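Long-range contacts in N-acyl-D-glutamate deacylase (Bordetella bronchiseptica, PDB 3GIP), which hydrolyses the amide bond of N-acyl-D-glutamate, releasing D-glutamate and a carboxylate, as a zinc-containing enzyme of the amidohydrolase superfamily: residues L7-T12 / A47-D52; R26-V31 / I39-A44; T308-C313 / R334-A339; R303-T308 / P368-P373; I354-C359 / A392-L397. All blocks are in the same frame, centred on the assembly; numbering follows the deposited sequence.

Contact 1 of 5, residues L7-T12 / A47-D52; sequences LDFKIT and ARHAWD
The parallel edge of a small four-stranded mixed sheet is formed where I11 and T12 pair with W51 and D52, strands 9-12 and 50-52 running 4.8 Å apart with their directions only 11° from parallel. W51 N donates to K10 O, and T12 N returns a bond to W51 O at 2.9 Å. At the other end the chain is kinked at D8, where a classic beta bulge sets both D8 and F9 against V31, and R48 N reaches L7 O at 2.8 Å. The carbonyl of D8 receives H49 ND1 at 3.0 Å, in the imidazole plane, which fixes how the ring is turned. CB of the same histidine sits over the centre of the F9 ring, 3.5 Å from the centroid. F9 in turn presents its CE2-CZ edge to the face of W51 in a T-shaped stack, with planes 72° apart, and L456 of strand 452-457 adjoins the cluster. D8 OD1 approaches R48 NH1 at 3.1 Å well out of the guanidinium plane, an ion pair without a directed N-H; D8 OD2 is held by D33 N. On the reverse face K10 sets CG between its backbone N and carbonyl carbon (chi1 74°), onto the methyls of A47 and A50, while NZ runs on to H45 O. This is parallel strand pairing with an aromatic cluster on one face, in the small beta domain that accompanies the amidohydrolase barrel.

Contact 2 of 5, residues R26-V31 / I39-A44; sequences RADLGV and IGELGA
I39 meets L29 as a non-hydrogen-bonded antiparallel pair, their side chains lying alongside each other and pointing the same way, with I39 CG1 3.6 Å from L29 CD1. The branch CG2 of I39 turns instead to the methyl of A27, and the CA-H of I39 faces D28 O. G40 forms the hydrogen-bonded pair with D28: D28 N to G40 O is 2.7 Å, in the carbonyl plane, and G40 N to D28 O is 2.9 Å. Its backbone angles (phi 150°, psi -132°) lie in a region open essentially to glycine. These two pairs belong to the beta hairpin of strands 28-32 and 35-40, at the edge of the four-stranded sheet, and beyond G40 the chain swings away from its partner strand. E41 brings OE2 to 3.7 Å from D28 OD2, a meeting of like charges; G43 N donates to E41 OE2 and probably eases it. D28 holds CG beside its own backbone N, which turns OD2 to the loop, and L42 N gives it a nearly straight bond (171°) at 2.9 Å, on the anti lone pair of D28 OD2. The other oxygen, OD1, is gripped end-on by NH1 and NH2 of R26 and also takes G13 N, a concentration of donors that probably favours the ionised form. CD1 of L42 lies 3.3 Å from G30 N, against backbone where glycine carries no side chain.

Contact 3 of 5, residues T308-C313 / R334-A339; sequences TPHPEC and RRLAPA
With CG of L336 lying beside its own backbone N (chi1 -72°), CD1 continues the chain (chi2 165°) and the other branch, CD2, is turned back toward the loop 308-313, although the CB of this leucine sets off away from it. There CD2 meets CB of H310 at 3.7 Å and SG of C313 at 3.9 Å. A similar first torsion in H310 (chi1 -68°) swings the imidazole over the helix end, where its CD2 edge faces R335 O, in the ring plane at 3.5 Å. The ring is also pinned by ND1, which donates to E312 OE2 at 2.8 Å on the syn side of the carboxylate. The contact thus joins the loop that follows strand 303-307, with its 3-10 turn at 311-313, to the C-terminal end of helix 329-336, and W325 of helix 318-325 also meets the H310 ring. P309 lays its CG against the carbonyls of R335, L336 and A337 where the helix gives out, 3.2 Å from L336 O; that oxygen accepts a hydrogen bond from S307 OG. Past the cis peptide before P338, P338 O receives T308 N at 3.0 Å, the donor lying straight out along the carbonyl, while CG of the P338 ring touches OG1 of T308.

Contact 4 of 5, residues R303-T308 / P368-P373; sequences RITWST and PNDARP
The backbone of strand 303-307, which turns a corner at T305, meets the irregular loop 368-373 there; the CA atoms of T305 and R372 are 4.7 Å apart. R372 N donates to T305 O at 2.9 Å, in the carbonyl plane. A water extends the link by donating to both I304 O and R372 O, 3.1 Å from the latter. T305 CG2 packs on R372 O at 3.3 Å, beside that bridge. Its hydroxyl takes the position between backbone N and carbonyl carbon (chi1 51°), which turns OG1 to the D370 side; a second water spans the gap, 2.8 Å from T305 OG1 and 2.7 Å from D370 OD2, to which it donates. The other carboxylate oxygen, D370 OD1, lies 3.4 Å from CD1 of W306, with indole and carboxylate planes turned 43° apart. CB of W306 faces the methyl of A371 more loosely, and strand 339-343 pairs with T305 and W306 through G340. The D370 side chain is about 12 Å from the bound zinc ion. Bond and bridging waters join the edge strand of a three-stranded antiparallel sheet to the loop between strand 360-362 and helix 376-391, consistent with an inserted sheet packed against the loop after a barrel strand of the amidohydrolase fold.

Contact 5 of 5, residues I354-C359 / A392-L397; sequences IFQHPC and ARLMTL
F355 and M395 make the close-packed, buried half of this contact, between the end of helix 348-356 and the turn joining helices 376-391 and 397-404. CE of M395 comes to 3.4 Å from CE2 of F355 and SD to 3.8 Å from the same atom, the two side chains crossing at about a right angle. The sulfur lies 4.6 Å from the ring centroid and 48° off its normal, an oblique Met-aromatic contact rather than one over the face. The methionine reaches it with CG between its backbone N and carbonyl carbon (chi1 63°) and a bend at chi3 that turns the methyl to the ring. CD1 of L394 stands more distantly at the ring edge, 4.4 Å from F355 CD2, and V384 and Y388 of helix 376-391 also pack on the phenyl group. The outer half is mixed, an amide against a leucine, and partly exposed. The extended Q356 chain crosses L394, placing NE2 3.8 Å from CD2 of that leucine and 3.1 Å from L394 O. The bond to L394 O is nearly straight (165°), lies in the amide plane and uses a lone pair of the carbonyl. The carbonyls of F355 and Q356 are taken by R403 of helix 397-404. Dispersion thus probably dominates the buried half, while one directed hydrogen bond from the amide fixes the rotation of the glutamine on the partly exposed side.

How the contacts relate
Contacts 1 and 2 share the small four-stranded sheet near the N-terminus: their centres are 9 Å apart, strands 7-12 and 28-32 are neighbours, and contact 2 is nested within the loop closed by contact 1. Contacts 3 and 4, centres 10 Å apart, share T308, and contact 3 is nested inside the loop closed by contact 4. Contacts 2 and 3 have centres about 54 Å apart on opposite sides of the chain's centre. Contact 5 joins the end of helix 348-356 to the turn between helices 376-391 and 397-404; its segments alternate with those of contact 4. The N-terminal sheet and the parts around the barrel are thus tied at separate places, contact 4 lying towards the zinc.

Contact 1 of 5, residues L7-T12 / A47-D52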
# COMPACT_ATOMS: atom_id res chain seq x y z
N LEU A 7 2.95 -34.10 1.12
CA LEU A 7 2.79 -32.65 1.19
C LEU A 7 3.91 -32.00 0.40
O LEU A 7 5.02 -32.53 0.32
CB LEU A 7 2.86 -32.18 2.64
CG LEU A 7 1.72 -32.53 3.59
CD1 LEU A 7 2.11 -32.17 5.02
CD2 LEU A 7 0.46 -31.78 3.17
N ASP A 8 3.63 -30.84 -0.18
CA ASP A 8 4.65 -30.12 -0.94
C ASP A 8 5.54 -29.34 0.01
O ASP A 8 6.72 -29.13 -0.27
CB ASP A 8 4.00 -29.17 -1.95
CG ASP A 8 3.29 -29.90 -3.07
OD1 ASP A 8 3.90 -30.84 -3.63
OD2 ASP A 8 2.14 -29.55 -3.40
N PHE A 9 4.97 -28.94 1.14
CA PHE A 9 5.71 -28.17 2.13
C PHE A 9 5.08 -28.36 3.50
O PHE A 9 3.88 -28.61 3.62
CB PHE A 9 5.65 -26.68 1.77
CG PHE A 9 6.98 -25.97 1.86
CD1 PHE A 9 7.57 -25.44 0.71
CD2 PHE A 9 7.62 -25.80 3.08
CE1 PHE A 9 8.78 -24.76 0.78
CE2 PHE A 9 8.84 -25.12 3.16
CZ PHE A 9 9.42 -24.59 2.00
N LYS A 10 5.89 -28.28 4.54
CA LYS A 10 5.38 -28.38 5.90
C LYS A 10 6.26 -27.50 6.78
O LYS A 10 7.48 -27.47 6.61
CB LYS A 10 5.36 -29.83 6.40
CG LYS A 10 6.70 -30.45 6.76
CD LYS A 10 6.46 -31.82 7.39
CE LYS A 10 7.75 -32.49 7.83
NZ LYS A 10 7.49 -33.80 8.49
N ILE A 11 5.63 -26.77 7.69
CA ILE A 11 6.33 -25.89 8.61
C ILE A 11 5.98 -26.39 10.00
O ILE A 11 4.84 -26.27 10.44
CB ILE A 11 5.85 -24.44 8.43
CG1 ILE A 11 6.05 -24.01 6.97
CG2 ILE A 11 6.62 -23.52 9.37
CD1 ILE A 11 5.46 -22.66 6.63
N THR A 12 6.98 -26.94 10.68
CA THR A 12 6.74 -27.53 11.99
C THR A 12 7.41 -26.89 13.21
O THR A 12 8.34 -26.10 13.09
CB THR A 12 7.16 -29.01 11.97
OG1 THR A 12 6.97 -29.59 13.26
CG2 THR A 12 8.63 -29.13 11.58
N ALA A 47 6.96 -34.81 3.38
CA ALA A 47 6.82 -33.56 2.63
C ALA A 47 8.04 -33.33 1.75
O ALA A 47 9.16 -33.73 2.10
CB ALA A 47 6.64 -32.39 3.59
N ARG A 48 7.83 -32.70 0.60
CA ARG A 48 8.92 -32.42 -0.33
C ARG A 48 9.89 -31.39 0.26
O ARG A 48 11.10 -31.48 0.07
CB ARG A 48 8.36 -31.90 -1.66
CG ARG A 48 7.53 -32.93 -2.41
CD ARG A 48 7.01 -32.37 -3.73
NE ARG A 48 6.35 -33.39 -4.54
CZ ARG A 48 5.25 -34.04 -4.18
NH1 ARG A 48 4.66 -33.77 -3.02
NH2 ARG A 48 4.73 -34.96 -4.98
N HIS A 49 9.33 -30.41 0.97
CA HIS A 49 10.14 -29.37 1.60
C HIS A 49 9.64 -29.20 3.03
O HIS A 49 8.45 -29.39 3.30
CB HIS A 49 10.00 -28.04 0.86
CG HIS A 49 10.33 -28.12 -0.60
ND1 HIS A 49 9.42 -28.53 -1.54
CD2 HIS A 49 11.48 -27.86 -1.27
CE1 HIS A 49 9.99 -28.51 -2.74
NE2 HIS A 49 11.24 -28.11 -2.59
N ALA A 50 10.53 -28.83 3.94
CA ALA A 50 10.14 -28.64 5.32
C ALA A 50 10.97 -27.58 6.03
O ALA A 50 12.18 -27.49 5.83
CB ALA A 50 10.24 -29.96 6.07
N TRP A 51 10.30 -26.78 6.85
CA TRP A 51 10.95 -25.73 7.63
C TRP A 51 10.72 -25.97 9.11
O TRP A 51 9.64 -26.39 9.53
CB TRP A 51 10.39 -24.35 7.28
CG TRP A 51 10.86 -23.77 5.98
CD1 TRP A 51 11.95 -24.16 5.25
CD2 TRP A 51 10.31 -22.64 5.30
NE1 TRP A 51 12.10 -23.34 4.15
CE2 TRP A 51 11.10 -22.40 4.16
CE3 TRP A 51 9.21 -21.80 5.55
CZ2 TRP A 51 10.84 -21.36 3.27
CZ3 TRP A 51 8.94 -20.77 4.66
CH2 TRP A 51 9.76 -20.55 3.53
N ASP A 52 11.75 -25.71 9.91
CA ASP A 52 11.67 -25.87 11.36
C ASP A 52 11.36 -24.49 11.93
O ASP A 52 12.23 -23.62 11.98
CB ASP A 52 12.99 -26.39 11.92
CG ASP A 52 13.00 -26.47 13.43
OD1 ASP A 52 11.92 -26.30 14.05
OD2 ASP A 52 14.08 -26.71 14.01

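Contact 2 of 5, residues R26-V31 / I39-A44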
# COMPACT_ATOMS: atom_id res chain seq x y z
N ARG A 26 0.24 -23.85 19.32
CA ARG A 26 1.30 -24.74 18.87
C ARG A 26 0.73 -25.75 17.87
O ARG A 26 -0.05 -26.63 18.24
CB ARG A 26 1.90 -25.49 20.06
CG ARG A 26 2.82 -26.64 19.68
CD ARG A 26 4.15 -26.16 19.10
NE ARG A 26 4.86 -27.27 18.46
CZ ARG A 26 4.61 -27.70 17.23
NH1 ARG A 26 3.66 -27.13 16.50
NH2 ARG A 26 5.29 -28.73 16.73
N ALA A 27 1.11 -25.61 16.60
CA ALA A 27 0.63 -26.50 15.55
C ALA A 27 1.51 -26.40 14.31
O ALA A 27 2.21 -25.41 14.11
CB ALA A 27 -0.81 -26.15 15.20
N ASP A 28 1.47 -27.43 13.47
CA ASP A 28 2.25 -27.45 12.24
C ASP A 28 1.35 -27.10 11.06
O ASP A 28 0.13 -27.30 11.11
CB ASP A 28 2.87 -28.83 12.00
CG ASP A 28 3.69 -29.32 13.18
OD1 ASP A 28 4.29 -28.48 13.88
OD2 ASP A 28 3.75 -30.55 13.40
N LEU A 29 1.94 -26.57 10.00
CA LEU A 29 1.19 -26.19 8.81
C LEU A 29 1.64 -27.02 7.62
O LEU A 29 2.83 -27.15 7.35
CB LEU A 29 1.42 -24.70 8.51
CG LEU A 29 0.65 -24.09 7.34
CD1 LEU A 29 -0.78 -23.79 7.76
CD2 LEU A 29 1.33 -22.80 6.91
N GLY A 30 0.66 -27.59 6.91
CA GLY A 30 0.97 -28.40 5.74
C GLY A 30 0.47 -27.74 4.47
O GLY A 30 -0.62 -27.16 4.44
N VAL A 31 1.27 -27.83 3.41
CA VAL A 31 0.91 -27.22 2.14
C VAL A 31 0.94 -28.21 0.98
O VAL A 31 1.82 -29.07 0.91
CB VAL A 31 1.87 -26.06 1.79
CG1 VAL A 31 1.53 -25.47 0.43
CG2 VAL A 31 1.80 -24.99 2.87
N ILE A 39 -3.52 -28.56 9.13
CA ILE A 39 -2.96 -27.87 10.28
C ILE A 39 -3.10 -28.78 11.49
O ILE A 39 -4.18 -29.30 11.77
CB ILE A 39 -3.69 -26.54 10.56
CG1 ILE A 39 -3.51 -25.59 9.37
CG2 ILE A 39 -3.16 -25.90 11.84
CD1 ILE A 39 -4.23 -24.26 9.53
N GLY A 40 -2.00 -28.98 12.21
CA GLY A 40 -2.02 -29.84 13.39
C GLY A 40 -0.67 -30.51 13.61
O GLY A 40 0.37 -29.84 13.58
N GLU A 41 -0.68 -31.82 13.83
CA GLU A 41 0.55 -32.57 14.04
C GLU A 41 1.01 -33.17 12.72
O GLU A 41 0.36 -34.07 12.19
CB GLU A 41 0.33 -33.68 15.07
CG GLU A 41 1.54 -34.58 15.29
CD GLU A 41 2.75 -33.82 15.78
OE1 GLU A 41 2.66 -33.15 16.83
OE2 GLU A 41 3.81 -33.88 15.11
N LEU A 42 2.13 -32.67 12.19
CA LEU A 42 2.65 -33.15 10.92
C LEU A 42 4.10 -33.61 11.00
O LEU A 42 4.75 -33.79 9.98
CB LEU A 42 2.53 -32.05 9.86
CG LEU A 42 1.13 -31.46 9.65
CD1 LEU A 42 1.20 -30.32 8.64
CD2 LEU A 42 0.19 -32.55 9.16
N GLY A 43 4.59 -33.82 12.22
CA GLY A 43 5.96 -34.24 12.40
C GLY A 43 6.39 -35.46 11.60
O GLY A 43 7.50 -35.50 11.07
N ALA A 44 5.52 -36.46 11.51
CA ALA A 44 5.83 -37.68 10.78
C ALA A 44 5.23 -37.72 9.38
O ALA A 44 5.35 -38.73 8.68
CB ALA A 44 5.36 -38.89 11.59

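Contact 3 of 5, residues T308-C313 / R334-A339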
# COMPACT_ATOMS: atom_id res chain seq x y z
N THR A 308 15.53 14.85 -11.01
CA THR A 308 16.00 14.58 -12.36
C THR A 308 17.10 15.55 -12.81
O THR A 308 18.13 15.11 -13.31
CB THR A 308 14.83 14.60 -13.37
OG1 THR A 308 13.85 13.63 -12.97
CG2 THR A 308 15.32 14.25 -14.76
N PRO A 309 16.90 16.86 -12.62
CA PRO A 309 17.96 17.79 -13.04
C PRO A 309 19.16 17.82 -12.10
O PRO A 309 20.29 18.07 -12.53
CB PRO A 309 17.23 19.13 -13.09
CG PRO A 309 16.22 19.00 -11.99
CD PRO A 309 15.69 17.59 -12.21
N HIS A 310 18.93 17.55 -10.82
CA HIS A 310 20.01 17.57 -9.83
C HIS A 310 20.07 16.30 -9.00
O HIS A 310 19.83 16.31 -7.79
CB HIS A 310 19.84 18.79 -8.93
CG HIS A 310 20.07 20.09 -9.65
ND1 HIS A 310 21.34 20.54 -9.97
CD2 HIS A 310 19.21 20.99 -10.18
CE1 HIS A 310 21.24 21.66 -10.66
NE2 HIS A 310 19.96 21.95 -10.80
N PRO A 311 20.42 15.17 -9.63
CA PRO A 311 20.51 13.89 -8.94
C PRO A 311 21.52 13.87 -7.79
O PRO A 311 21.46 13.01 -6.92
CB PRO A 311 20.86 12.91 -10.06
CG PRO A 311 21.65 13.77 -11.01
CD PRO A 311 20.84 15.04 -11.04
N GLU A 312 22.45 14.83 -7.80
CA GLU A 312 23.45 14.90 -6.75
C GLU A 312 22.81 15.32 -5.42
O GLU A 312 23.36 15.05 -4.35
CB GLU A 312 24.54 15.92 -7.12
CG GLU A 312 24.11 17.40 -7.03
CD GLU A 312 23.37 17.90 -8.26
OE1 GLU A 312 22.90 17.08 -9.07
OE2 GLU A 312 23.25 19.14 -8.41
N CYS A 313 21.65 15.95 -5.51
CA CYS A 313 20.95 16.44 -4.32
C CYS A 313 20.15 15.44 -3.50
O CYS A 313 19.63 15.78 -2.44
CB CYS A 313 20.06 17.62 -4.71
SG CYS A 313 20.98 19.06 -5.32
N ARG A 334 12.02 24.79 -7.12
CA ARG A 334 11.62 24.87 -8.52
C ARG A 334 12.74 24.40 -9.44
O ARG A 334 12.48 23.78 -10.47
CB ARG A 334 11.20 26.29 -8.86
CG ARG A 334 9.90 26.70 -8.18
CD ARG A 334 9.62 28.19 -8.34
NE ARG A 334 8.37 28.56 -7.67
CZ ARG A 334 8.03 29.81 -7.38
NH1 ARG A 334 8.84 30.82 -7.69
NH2 ARG A 334 6.88 30.06 -6.77
N ARG A 335 13.99 24.70 -9.08
CA ARG A 335 15.12 24.30 -9.90
C ARG A 335 15.37 22.80 -9.81
O ARG A 335 15.93 22.20 -10.73
CB ARG A 335 16.39 25.04 -9.47
CG ARG A 335 16.36 26.53 -9.71
CD ARG A 335 17.71 27.14 -9.36
NE ARG A 335 17.70 28.60 -9.40
CZ ARG A 335 18.73 29.37 -9.05
NH1 ARG A 335 19.86 28.80 -8.64
NH2 ARG A 335 18.63 30.69 -9.10
N LEU A 336 14.94 22.19 -8.71
CA LEU A 336 15.11 20.76 -8.49
C LEU A 336 14.07 19.92 -9.22
O LEU A 336 14.27 18.72 -9.42
CB LEU A 336 15.02 20.45 -6.99
CG LEU A 336 16.20 20.89 -6.12
CD1 LEU A 336 15.80 20.84 -4.65
CD2 LEU A 336 17.40 19.99 -6.39
N ALA A 337 12.98 20.55 -9.63
CA ALA A 337 11.89 19.85 -10.31
C ALA A 337 12.26 19.26 -11.67
O ALA A 337 12.99 19.88 -12.45
CB ALA A 337 10.70 20.78 -10.47
N PRO A 338 11.77 18.05 -11.96
CA PRO A 338 10.93 17.24 -11.07
C PRO A 338 11.75 16.52 -10.01
O PRO A 338 12.86 16.05 -10.29
CB PRO A 338 10.25 16.27 -12.03
CG PRO A 338 11.27 16.07 -13.08
CD PRO A 338 11.79 17.47 -13.32
N ALA A 339 11.21 16.44 -8.80
CA ALA A 339 11.91 15.80 -7.70
C ALA A 339 10.94 15.24 -6.67
O ALA A 339 9.73 15.40 -6.80
CB ALA A 339 12.85 16.80 -7.03

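Contact 4 of 5, residues R303-T308 / P368-P373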
# COMPACT_ATOMS: atom_id res chain seq x y z
N ARG A 303 13.72 16.94 2.84
CA ARG A 303 14.90 16.21 2.37
C ARG A 303 14.62 15.55 1.03
O ARG A 303 13.66 14.80 0.88
CB ARG A 303 15.32 15.16 3.42
CG ARG A 303 16.65 14.50 3.11
CD ARG A 303 16.99 13.40 4.10
NE ARG A 303 17.54 13.90 5.36
CZ ARG A 303 17.91 13.11 6.36
NH1 ARG A 303 17.79 11.79 6.24
NH2 ARG A 303 18.43 13.62 7.48
N ILE A 304 15.47 15.83 0.05
CA ILE A 304 15.30 15.29 -1.29
C ILE A 304 15.48 13.78 -1.40
O ILE A 304 16.42 13.21 -0.84
CB ILE A 304 16.28 16.01 -2.27
CG1 ILE A 304 16.09 17.53 -2.15
CG2 ILE A 304 16.04 15.54 -3.70
CD1 ILE A 304 14.65 18.01 -2.36
N THR A 305 14.57 13.13 -2.11
CA THR A 305 14.62 11.69 -2.32
C THR A 305 15.11 11.37 -3.73
O THR A 305 15.62 10.27 -4.00
CB THR A 305 13.24 11.04 -2.11
OG1 THR A 305 12.26 11.74 -2.89
CG2 THR A 305 12.84 11.11 -0.64
N TRP A 306 14.93 12.33 -4.63
CA TRP A 306 15.37 12.20 -6.02
C TRP A 306 15.15 13.53 -6.73
O TRP A 306 14.34 14.33 -6.30
CB TRP A 306 14.60 11.10 -6.77
CG TRP A 306 13.11 11.35 -6.93
CD1 TRP A 306 12.14 11.05 -6.03
CD2 TRP A 306 12.45 11.96 -8.05
NE1 TRP A 306 10.91 11.43 -6.52
CE2 TRP A 306 11.07 11.99 -7.76
CE3 TRP A 306 12.89 12.48 -9.28
CZ2 TRP A 306 10.12 12.52 -8.64
CZ3 TRP A 306 11.95 13.01 -10.16
CH2 TRP A 306 10.58 13.03 -9.83
N SER A 307 15.90 13.76 -7.80
CA SER A 307 15.77 14.98 -8.60
C SER A 307 16.34 14.68 -9.98
O SER A 307 17.51 14.31 -10.11
CB SER A 307 16.55 16.15 -7.99
OG SER A 307 16.60 17.25 -8.90
N THR A 308 15.53 14.85 -11.01
CA THR A 308 16.00 14.58 -12.36
C THR A 308 17.10 15.55 -12.81
O THR A 308 18.13 15.11 -13.31
CB THR A 308 14.83 14.60 -13.37
OG1 THR A 308 13.85 13.63 -12.97
CG2 THR A 308 15.32 14.25 -14.76
N PRO A 368 9.58 2.62 -4.74
CA PRO A 368 10.68 1.82 -5.29
C PRO A 368 11.68 2.43 -6.26
O PRO A 368 12.80 1.94 -6.36
CB PRO A 368 9.95 0.61 -5.88
CG PRO A 368 8.64 1.17 -6.29
CD PRO A 368 8.28 2.02 -5.10
N ASN A 369 11.31 3.49 -6.97
CA ASN A 369 12.24 4.09 -7.92
C ASN A 369 13.04 5.27 -7.38
O ASN A 369 13.96 5.76 -8.05
CB ASN A 369 11.51 4.49 -9.20
CG ASN A 369 10.33 5.39 -8.95
OD1 ASN A 369 10.46 6.47 -8.37
ND2 ASN A 369 9.15 4.96 -9.40
N ASP A 370 12.71 5.74 -6.18
CA ASP A 370 13.43 6.86 -5.57
C ASP A 370 14.91 6.51 -5.35
O ASP A 370 15.24 5.40 -4.95
CB ASP A 370 12.81 7.22 -4.22
CG ASP A 370 11.48 7.93 -4.35
OD1 ASP A 370 10.91 7.96 -5.47
OD2 ASP A 370 10.99 8.46 -3.33
N ALA A 371 15.79 7.48 -5.60
CA ALA A 371 17.22 7.26 -5.41
C ALA A 371 17.54 7.04 -3.94
O ALA A 371 18.33 6.18 -3.57
CB ALA A 371 18.01 8.45 -5.95
N ARG A 372 16.92 7.86 -3.09
CA ARG A 372 17.10 7.78 -1.64
C ARG A 372 15.69 7.76 -1.06
O ARG A 372 15.20 8.76 -0.54
CB ARG A 372 17.87 8.99 -1.12
CG ARG A 372 18.15 8.94 0.37
CD ARG A 372 19.08 7.80 0.72
NE ARG A 372 20.42 8.02 0.19
CZ ARG A 372 21.23 8.99 0.59
NH1 ARG A 372 20.84 9.83 1.54
NH2 ARG A 372 22.44 9.12 0.05
N PRO A 373 15.02 6.61 -1.15
CA PRO A 373 13.65 6.46 -0.65
C PRO A 373 13.45 6.55 0.85
O PRO A 373 14.38 6.40 1.64
CB PRO A 373 13.26 5.08 -1.17
CG PRO A 373 14.55 4.33 -1.01
CD PRO A 373 15.57 5.31 -1.57
O HOH W 1 16.20 11.12 1.23
O HOH W 2 9.69 10.73 -2.80

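Contact 5 of 5, residues I354-C359 / A392-L397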
# COMPACT_ATOMS: atom_id res chain seq x y z
N ILE A 354 -3.62 6.31 15.57
CA ILE A 354 -4.38 6.03 14.36
C ILE A 354 -4.29 4.54 14.05
O ILE A 354 -5.29 3.90 13.71
CB ILE A 354 -3.85 6.85 13.16
CG1 ILE A 354 -4.11 8.33 13.42
CG2 ILE A 354 -4.54 6.40 11.87
CD1 ILE A 354 -3.48 9.26 12.40
N PHE A 355 -3.09 3.97 14.20
CA PHE A 355 -2.91 2.55 13.94
C PHE A 355 -3.78 1.71 14.87
O PHE A 355 -4.25 0.64 14.49
CB PHE A 355 -1.44 2.15 14.13
CG PHE A 355 -1.21 0.67 13.98
CD1 PHE A 355 -1.58 0.01 12.80
CD2 PHE A 355 -0.66 -0.08 15.01
CE1 PHE A 355 -1.42 -1.37 12.67
CE2 PHE A 355 -0.49 -1.46 14.89
CZ PHE A 355 -0.87 -2.10 13.72
N GLN A 356 -4.00 2.20 16.09
CA GLN A 356 -4.82 1.46 17.04
C GLN A 356 -6.29 1.39 16.65
O GLN A 356 -7.03 0.56 17.17
CB GLN A 356 -4.68 2.06 18.44
CG GLN A 356 -3.33 1.78 19.07
CD GLN A 356 -3.21 2.36 20.46
OE1 GLN A 356 -3.37 3.56 20.66
NE2 GLN A 356 -2.93 1.50 21.44
N HIS A 357 -6.73 2.26 15.74
CA HIS A 357 -8.12 2.24 15.33
C HIS A 357 -8.44 0.84 14.80
O HIS A 357 -7.66 0.27 14.04
CB HIS A 357 -8.40 3.29 14.25
CG HIS A 357 -9.84 3.40 13.88
ND1 HIS A 357 -10.48 2.47 13.09
CD2 HIS A 357 -10.79 4.28 14.26
CE1 HIS A 357 -11.76 2.77 13.00
NE2 HIS A 357 -11.98 3.87 13.70
N PRO A 358 -9.59 0.27 15.20
CA PRO A 358 -10.01 -1.07 14.79
C PRO A 358 -10.00 -1.38 13.29
O PRO A 358 -9.85 -2.54 12.90
CB PRO A 358 -11.42 -1.19 15.38
CG PRO A 358 -11.34 -0.35 16.61
CD PRO A 358 -10.59 0.87 16.11
N CYS A 359 -10.15 -0.36 12.45
CA CYS A 359 -10.16 -0.60 11.01
C CYS A 359 -8.89 -0.17 10.31
O CYS A 359 -8.88 -0.01 9.09
CB CYS A 359 -11.36 0.11 10.37
SG CYS A 359 -12.95 -0.45 11.02
N ALA A 392 6.33 -0.90 21.90
CA ALA A 392 5.31 -0.02 22.46
C ALA A 392 4.08 -0.73 23.03
O ALA A 392 3.29 -0.11 23.75
CB ALA A 392 4.87 0.99 21.40
N ARG A 393 3.91 -2.00 22.69
CA ARG A 393 2.77 -2.79 23.17
C ARG A 393 1.43 -2.11 22.86
O ARG A 393 0.53 -2.10 23.70
CB ARG A 393 2.89 -3.03 24.67
CG ARG A 393 4.12 -3.84 25.05
CD ARG A 393 4.13 -5.16 24.32
NE ARG A 393 5.33 -5.95 24.58
CZ ARG A 393 5.61 -7.09 23.96
NH1 ARG A 393 4.78 -7.58 23.05
NH2 ARG A 393 6.72 -7.75 24.26
N LEU A 394 1.31 -1.57 21.65
CA LEU A 394 0.08 -0.89 21.24
C LEU A 394 -1.08 -1.87 21.10
O LEU A 394 -2.24 -1.48 21.22
CB LEU A 394 0.29 -0.15 19.92
CG LEU A 394 1.27 1.02 19.96
CD1 LEU A 394 1.37 1.63 18.57
CD2 LEU A 394 0.80 2.06 20.97
N MET A 395 -0.76 -3.12 20.81
CA MET A 395 -1.75 -4.19 20.68
C MET A 395 -0.96 -5.50 20.73
O MET A 395 0.26 -5.48 20.72
CB MET A 395 -2.54 -4.07 19.37
CG MET A 395 -1.73 -4.20 18.09
SD MET A 395 -2.76 -3.98 16.62
CE MET A 395 -3.17 -2.24 16.75
N THR A 396 -1.66 -6.63 20.80
CA THR A 396 -0.95 -7.90 20.85
C THR A 396 -0.49 -8.28 19.46
O THR A 396 -0.94 -7.71 18.46
CB THR A 396 -1.84 -9.04 21.36
OG1 THR A 396 -2.92 -9.25 20.44
CG2 THR A 396 -2.41 -8.69 22.73
N LEU A 397 0.43 -9.25 19.40
CA LEU A 397 0.93 -9.71 18.12
C LEU A 397 -0.23 -10.31 17.32
O LEU A 397 -0.33 -10.12 16.11
CB LEU A 397 2.03 -10.75 18.34
CG LEU A 397 2.77 -11.26 17.10
CD1 LEU A 397 3.36 -10.08 16.33
CD2 LEU A 397 3.87 -12.22 17.52